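Local atomic coordinates of acyl-CoA thioesterase (Alicyclobacillus acidocaldarius subsp. acidocaldarius, PDB entry 3RQB), a protein that probably hydrolyses acyl-CoA thioesters and carries two hotdog domains in a single chain. Residues Leu49-Ser54 / Ile80-Val85; Ile43-Met48 / Leu63-Asn68; Gln148-Arg153 / Leu185-Asp190. All coordinates share one frame; numbering follows the deposited sequence.

Contact 1: Leu49-Ser54 / Ile80-Val85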
# COMPACT_ATOMS: atom_id res chain seq x y z
N LEU B 49 -11.59 6.73 7.14
CA LEU B 49 -12.09 5.39 7.43
C LEU B 49 -13.46 5.36 8.14
O LEU B 49 -14.34 4.53 7.82
CB LEU B 49 -11.06 4.62 8.26
CG LEU B 49 -11.41 3.18 8.65
CD1 LEU B 49 -11.53 2.29 7.42
CD2 LEU B 49 -10.35 2.63 9.60
N LYS B 50 -13.64 6.26 9.10
CA LYS B 50 -14.90 6.36 9.82
C LYS B 50 -16.03 6.54 8.83
O LYS B 50 -17.08 5.93 8.98
CB LYS B 50 -14.90 7.53 10.79
CG LYS B 50 -13.88 7.40 11.90
CD LYS B 50 -13.98 6.04 12.58
CE LYS B 50 -15.23 5.92 13.43
NZ LYS B 50 -15.31 4.58 14.09
N ALA B 51 -15.79 7.35 7.81
CA ALA B 51 -16.81 7.65 6.81
C ALA B 51 -17.45 6.38 6.30
O ALA B 51 -18.67 6.24 6.34
CB ALA B 51 -16.20 8.42 5.65
N ALA B 52 -16.63 5.44 5.83
CA ALA B 52 -17.10 4.17 5.31
C ALA B 52 -17.66 3.32 6.44
O ALA B 52 -18.67 2.65 6.28
CB ALA B 52 -15.99 3.42 4.60
N MSE B 53 -16.98 3.35 7.59
CA MSE B 53 -17.49 2.64 8.77
C MSE B 53 -18.90 3.09 9.17
O MSE B 53 -19.76 2.26 9.50
CB MSE B 53 -16.54 2.83 9.94
CG MSE B 53 -15.24 2.10 9.79
SE MSE B 53 -14.61 1.64 11.55
CE MSE B 53 -15.90 0.21 11.91
N SER B 54 -19.12 4.40 9.14
CA SER B 54 -20.40 4.99 9.52
C SER B 54 -21.44 4.89 8.41
O SER B 54 -22.62 5.20 8.62
CB SER B 54 -20.20 6.45 9.88
OG SER B 54 -19.01 6.60 10.64
N ILE B 80 -16.92 14.75 2.87
CA ILE B 80 -16.46 13.47 2.35
C ILE B 80 -17.58 12.73 1.67
O ILE B 80 -18.65 12.57 2.23
CB ILE B 80 -15.93 12.56 3.46
CG1 ILE B 80 -14.88 13.30 4.28
CG2 ILE B 80 -15.35 11.28 2.84
CD1 ILE B 80 -14.32 12.50 5.45
N GLU B 81 -17.32 12.24 0.48
CA GLU B 81 -18.30 11.45 -0.23
C GLU B 81 -17.83 10.01 -0.30
O GLU B 81 -16.91 9.69 -1.05
CB GLU B 81 -18.44 12.02 -1.63
CG GLU B 81 -19.51 11.39 -2.46
CD GLU B 81 -19.65 12.10 -3.79
OE1 GLU B 81 -20.22 13.22 -3.80
OE2 GLU B 81 -19.16 11.55 -4.80
N ALA B 82 -18.48 9.13 0.45
CA ALA B 82 -18.03 7.73 0.53
C ALA B 82 -18.97 6.74 -0.18
O ALA B 82 -20.08 6.49 0.31
CB ALA B 82 -17.80 7.33 1.99
N VAL B 83 -18.53 6.15 -1.30
CA VAL B 83 -19.35 5.20 -2.06
C VAL B 83 -19.04 3.73 -1.76
O VAL B 83 -17.88 3.30 -1.84
CB VAL B 83 -19.20 5.38 -3.60
CG1 VAL B 83 -20.11 4.40 -4.34
CG2 VAL B 83 -19.51 6.81 -4.02
N PRO B 84 -20.08 2.97 -1.41
CA PRO B 84 -20.04 1.51 -1.32
C PRO B 84 -20.13 0.98 -2.75
O PRO B 84 -21.18 0.63 -3.27
CB PRO B 84 -21.29 1.17 -0.52
CG PRO B 84 -22.24 2.23 -0.90
CD PRO B 84 -21.41 3.49 -1.07
N VAL B 85 -18.97 0.98 -3.38
CA VAL B 85 -18.78 0.65 -4.78
C VAL B 85 -19.11 -0.81 -5.20
O VAL B 85 -19.66 -1.06 -6.28
CB VAL B 85 -17.33 1.05 -5.14
CG1 VAL B 85 -16.67 0.06 -6.11
CG2 VAL B 85 -17.31 2.50 -5.62
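With CG1 of Ile80 set beside its backbone N (chi1 -52°), the CG2 branch lies anti to that N and is turned onto the helix, where it meets CB of Ala51. The distance from Ile80 CG2 to Ala51 CB is 4.1 Å. Ala82, two residues on along the strand and facing the same way, brings its CB to 4.1 Å from the same Ala51 CB. Since Ile80 CG2 and Ala82 CB are themselves 4.7 Å apart, the three methyl groups form a compact triangle, with the helix methyl equidistant from its two partners. Ala52 adds a looser contact through its backbone, its N lying 4.4 Å from Ala82 CB.

The small side chains explain the short separation: the axes of Leu49-Met53 and Ile80-Val85 come within 8.4 Å, and Ala52 and Ala82 have their CA atoms 6.0 Å apart. The segments cross at -49° and bury 115 Å² between them. The CB of Glu81 is directed away from the helix. At Ser54, OG and N both donate to Lys50 O, the hydroxyl arriving well above the carbonyl plane at a C=O...OG angle of 125°.

Strand 91-100 flanks the contact, with Leu96 touching both Ala51 and Ala82 and Phe94 reaching Ala52. Phe112 of strand 103-113 packs on Leu49, Ala52 and Met53, so that helix 41-53 rests across several strands of the N-terminal hotdog domain.

Contact 2: Ile43-Met48 / Leu63-Asn68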
# COMPACT_ATOMS: atom_id res chain seq x y z
N ILE B 43 -4.59 11.24 11.30
CA ILE B 43 -5.92 11.66 11.69
C ILE B 43 -6.81 11.80 10.48
O ILE B 43 -8.00 11.48 10.52
CB ILE B 43 -5.91 12.98 12.45
CG1 ILE B 43 -7.03 12.95 13.48
CG2 ILE B 43 -6.06 14.15 11.49
CD1 ILE B 43 -7.19 11.59 14.13
N THR B 44 -6.22 12.29 9.39
CA THR B 44 -6.94 12.46 8.15
C THR B 44 -7.37 11.10 7.62
O THR B 44 -8.44 10.95 7.06
CB THR B 44 -6.06 13.12 7.09
OG1 THR B 44 -5.58 14.37 7.59
CG2 THR B 44 -6.86 13.35 5.82
N ALA B 45 -6.51 10.11 7.81
CA ALA B 45 -6.77 8.76 7.33
C ALA B 45 -7.80 8.06 8.19
O ALA B 45 -8.68 7.38 7.67
CB ALA B 45 -5.47 7.95 7.25
N ALA B 46 -7.68 8.22 9.51
CA ALA B 46 -8.68 7.71 10.46
C ALA B 46 -10.03 8.29 10.08
O ALA B 46 -11.01 7.57 9.89
CB ALA B 46 -8.31 8.08 11.87
N THR B 47 -10.07 9.61 9.94
CA THR B 47 -11.25 10.27 9.41
C THR B 47 -11.78 9.65 8.10
O THR B 47 -12.97 9.40 7.98
CB THR B 47 -10.99 11.76 9.19
OG1 THR B 47 -10.81 12.39 10.46
CG2 THR B 47 -12.16 12.40 8.48
N MSE B 48 -10.92 9.42 7.12
CA MSE B 48 -11.34 8.79 5.87
C MSE B 48 -12.02 7.45 6.10
O MSE B 48 -12.92 7.07 5.35
CB MSE B 48 -10.16 8.60 4.91
CG MSE B 48 -9.65 9.89 4.27
SE MSE B 48 -11.07 10.88 3.37
CE MSE B 48 -10.53 10.56 1.52
N LEU B 63 -10.58 -4.11 6.31
CA LEU B 63 -9.46 -4.93 5.89
C LEU B 63 -8.26 -4.05 5.51
O LEU B 63 -7.19 -4.13 6.13
CB LEU B 63 -9.89 -5.81 4.73
CG LEU B 63 -10.90 -6.83 5.23
CD1 LEU B 63 -11.58 -7.60 4.11
CD2 LEU B 63 -10.22 -7.76 6.21
N ALA B 64 -8.43 -3.23 4.49
CA ALA B 64 -7.33 -2.40 4.01
C ALA B 64 -7.77 -0.96 3.81
O ALA B 64 -8.95 -0.68 3.60
CB ALA B 64 -6.77 -2.96 2.72
N LEU B 65 -6.80 -0.05 3.89
CA LEU B 65 -7.02 1.36 3.59
C LEU B 65 -5.83 1.96 2.85
O LEU B 65 -4.67 1.75 3.22
CB LEU B 65 -7.25 2.16 4.87
CG LEU B 65 -7.46 3.65 4.60
CD1 LEU B 65 -8.52 3.89 3.52
CD2 LEU B 65 -7.82 4.42 5.87
N THR B 66 -6.12 2.70 1.78
CA THR B 66 -5.13 3.47 1.06
C THR B 66 -5.65 4.89 0.97
O THR B 66 -6.74 5.12 0.45
CB THR B 66 -4.90 2.93 -0.37
OG1 THR B 66 -4.22 1.67 -0.31
CG2 THR B 66 -4.07 3.92 -1.18
N VAL B 67 -4.88 5.83 1.52
CA VAL B 67 -5.25 7.24 1.49
C VAL B 67 -4.22 7.98 0.67
O VAL B 67 -3.03 7.85 0.92
CB VAL B 67 -5.22 7.88 2.89
CG1 VAL B 67 -5.53 9.37 2.79
CG2 VAL B 67 -6.19 7.19 3.83
N ASN B 68 -4.69 8.75 -0.29
CA ASN B 68 -3.81 9.60 -1.08
C ASN B 68 -4.08 11.07 -0.76
O ASN B 68 -5.23 11.52 -0.84
CB ASN B 68 -4.04 9.32 -2.57
CG ASN B 68 -4.17 7.84 -2.85
OD1 ASN B 68 -5.23 7.37 -3.28
ND2 ASN B 68 -3.11 7.09 -2.58
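Ala45 and Val67 form the closest side-chain pair here: Ala45 CB lies 3.6 Å from Val67 CG2, and Ala45 CA is 3.9 Å from the same methyl. Leu65 comes in beside them, but its CD2 approaches the helix backbone, 3.6 Å from Ala45 O. One helix turn on, CB of Met48, here selenomethionine, stands 4.3 Å from Val67 CG2, so that this single methyl is shared by two helix residues.

Torsions account for the choice of branch. Val67 has CG1 anti to its backbone N (chi1 177°), which sets CG2 beside that N, anti to the carbonyl carbon, and directed at the helix. Leu65 and Val67, two apart in the strand, present the same face, whereas Thr66 between them turns to the other side. Behind this first shell, the helix turn is tied by Thr47, whose N and OG1 both donate to Ile43 O from opposite faces of its plane; the OG1 bond is 3.0 Å long.

The axes pass at 9.2 Å with 124° between their directions, burying 174 Å², and the side-chain contacts are apolar, as expected where a hotdog helix lies against its sheet, with Leu65 CD2 also resting against the carbonyl oxygen of Ala45. Strand 61-69 runs between strands 103-113 and 206-215. Met98 of strand 91-100 and Ala108 of strand 103-113 pack on Met48, while on the opposite strand face Thr66 touches Thr66 of the second subunit.

Contact 3: Gln148-Arg153 / Leu185-Asp190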
# COMPACT_ATOMS: atom_id res chain seq x y z
N GLN B 148 0.89 15.69 20.95
CA GLN B 148 0.43 15.79 22.32
C GLN B 148 -0.65 14.76 22.58
O GLN B 148 -1.01 14.50 23.73
CB GLN B 148 -0.12 17.18 22.58
CG GLN B 148 -1.49 17.43 22.01
CD GLN B 148 -2.00 18.78 22.44
OE1 GLN B 148 -1.60 19.31 23.47
NE2 GLN B 148 -2.88 19.36 21.63
N TRP B 149 -1.15 14.19 21.50
CA TRP B 149 -2.25 13.25 21.52
C TRP B 149 -1.77 11.81 21.58
O TRP B 149 -2.56 10.87 21.46
CB TRP B 149 -3.15 13.45 20.30
CG TRP B 149 -3.69 14.83 20.22
CD1 TRP B 149 -3.57 15.72 19.18
CD2 TRP B 149 -4.43 15.51 21.23
NE1 TRP B 149 -4.20 16.90 19.49
CE2 TRP B 149 -4.74 16.80 20.74
CE3 TRP B 149 -4.86 15.15 22.51
CZ2 TRP B 149 -5.46 17.72 21.49
CZ3 TRP B 149 -5.58 16.06 23.25
CH2 TRP B 149 -5.87 17.34 22.74
N TYR B 150 -0.46 11.63 21.71
CA TYR B 150 0.11 10.29 21.77
C TYR B 150 1.14 10.17 22.87
O TYR B 150 1.87 11.13 23.17
CB TYR B 150 0.69 9.87 20.41
CG TYR B 150 -0.39 9.82 19.36
CD1 TYR B 150 -1.15 8.67 19.17
CD2 TYR B 150 -0.68 10.94 18.60
CE1 TYR B 150 -2.16 8.63 18.22
CE2 TYR B 150 -1.69 10.92 17.65
CZ TYR B 150 -2.43 9.76 17.46
OH TYR B 150 -3.43 9.75 16.51
N HIS B 151 1.18 8.99 23.47
CA HIS B 151 2.21 8.68 24.44
C HIS B 151 3.20 7.73 23.78
O HIS B 151 2.93 6.54 23.59
CB HIS B 151 1.61 8.04 25.69
CG HIS B 151 2.60 7.81 26.79
ND1 HIS B 151 3.45 6.73 26.81
CD2 HIS B 151 2.88 8.54 27.90
CE1 HIS B 151 4.21 6.79 27.89
NE2 HIS B 151 3.88 7.88 28.57
N VAL B 152 4.38 8.25 23.49
CA VAL B 152 5.41 7.45 22.83
C VAL B 152 6.61 7.25 23.73
O VAL B 152 7.21 8.21 24.23
CB VAL B 152 5.88 8.12 21.53
CG1 VAL B 152 6.90 7.24 20.82
CG2 VAL B 152 4.69 8.43 20.63
N ARG B 153 6.97 6.00 23.95
CA ARG B 153 8.25 5.69 24.55
C ARG B 153 9.17 5.24 23.42
O ARG B 153 8.97 4.20 22.80
CB ARG B 153 8.10 4.62 25.63
CG ARG B 153 6.70 4.54 26.20
CD ARG B 153 6.63 3.61 27.40
NE ARG B 153 6.83 4.36 28.63
CZ ARG B 153 5.94 4.42 29.62
NH1 ARG B 153 4.79 3.77 29.51
NH2 ARG B 153 6.20 5.13 30.71
N LEU B 185 -6.07 2.87 15.14
CA LEU B 185 -4.96 2.03 14.75
C LEU B 185 -4.31 2.53 13.47
O LEU B 185 -3.09 2.66 13.40
CB LEU B 185 -5.46 0.60 14.60
CG LEU B 185 -4.40 -0.41 14.18
CD1 LEU B 185 -3.12 -0.21 14.97
CD2 LEU B 185 -4.93 -1.83 14.33
N ALA B 186 -5.11 2.83 12.46
CA ALA B 186 -4.61 3.49 11.26
C ALA B 186 -3.77 4.71 11.65
O ALA B 186 -2.65 4.91 11.16
CB ALA B 186 -5.78 3.91 10.36
N ALA B 187 -4.32 5.54 12.53
CA ALA B 187 -3.63 6.78 12.88
C ALA B 187 -2.28 6.49 13.49
O ALA B 187 -1.30 7.17 13.20
CB ALA B 187 -4.48 7.65 13.80
N LEU B 188 -2.21 5.45 14.31
CA LEU B 188 -0.97 5.14 15.01
C LEU B 188 0.15 4.77 14.06
O LEU B 188 1.30 4.72 14.48
CB LEU B 188 -1.18 4.03 16.03
CG LEU B 188 -1.76 4.57 17.34
CD1 LEU B 188 -2.33 3.44 18.18
CD2 LEU B 188 -0.72 5.35 18.13
N CYS B 189 -0.19 4.53 12.80
CA CYS B 189 0.81 4.15 11.80
C CYS B 189 1.49 5.34 11.15
O CYS B 189 2.49 5.18 10.44
CB CYS B 189 0.19 3.28 10.72
SG CYS B 189 -0.68 1.83 11.35
N ASP B 190 0.91 6.53 11.32
CA ASP B 190 1.59 7.75 10.94
C ASP B 190 2.31 8.41 12.11
O ASP B 190 2.81 9.52 11.99
CB ASP B 190 0.69 8.75 10.20
CG ASP B 190 1.50 9.82 9.49
OD1 ASP B 190 2.62 9.49 9.04
OD2 ASP B 190 1.05 10.99 9.40
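Tyr150 alone carries this contact for Gln148-Arg153, reaching both Ala187 and Leu188. Before it, Gln148 folds back on its neighbour, laying CG 3.5 Å above the centre of one face of the Trp149 ring. At Tyr150 the chain becomes a strand, and the aromatic group sits beside the backbone N (chi1 -62°), which sends it toward the helix. CD2 of Leu188 approaches the ring obliquely, 3.5 Å from Tyr150 CD1 and 3.6 Å from Tyr150 CE1. Farther out, Tyr150 OH lies 3.6 Å from Ala187 CB. An alanine in place of Tyr150 would take away the whole ring, which would probably leave Leu188 CD2 and Ala187 CB without their partner and open a gap between strand and helix. Farther along, His151 CE1 stands 3.4 Å over the centre of one face of the Arg153 guanidinium.

Arg153 also makes a salt bridge with Glu229, and Trp149 stacks on Tyr33. Strand 150-156 borders strand 168-174, whose Asp174 touches Tyr150, while helix 182-188 packs Leu185 on Phe215 of strand 206-215.

How the contacts relate
Contacts 1 and 2 use consecutive segments of one helix, 41-53, each against a different strand, and their centres are 10 Å apart. They touch directly: Ile80 CD1 lies 3.7 Å from Thr47 CG2, and Leu49 CB lies 4.0 Å from Leu65 CD2. Contact 3 joins a helix and a strand of the C-terminal domain, about 14 Å from contact 2 and 23 Å from contact 1, centre to centre. It touches neither, although nearest atoms come within about 4 Å and 5 Å, respectively. Leu49 nevertheless packs on His182 and Ala183, joining helix 41-53 to helix 182-188. This side-by-side arrangement is consistent with a double-hotdog thioesterase.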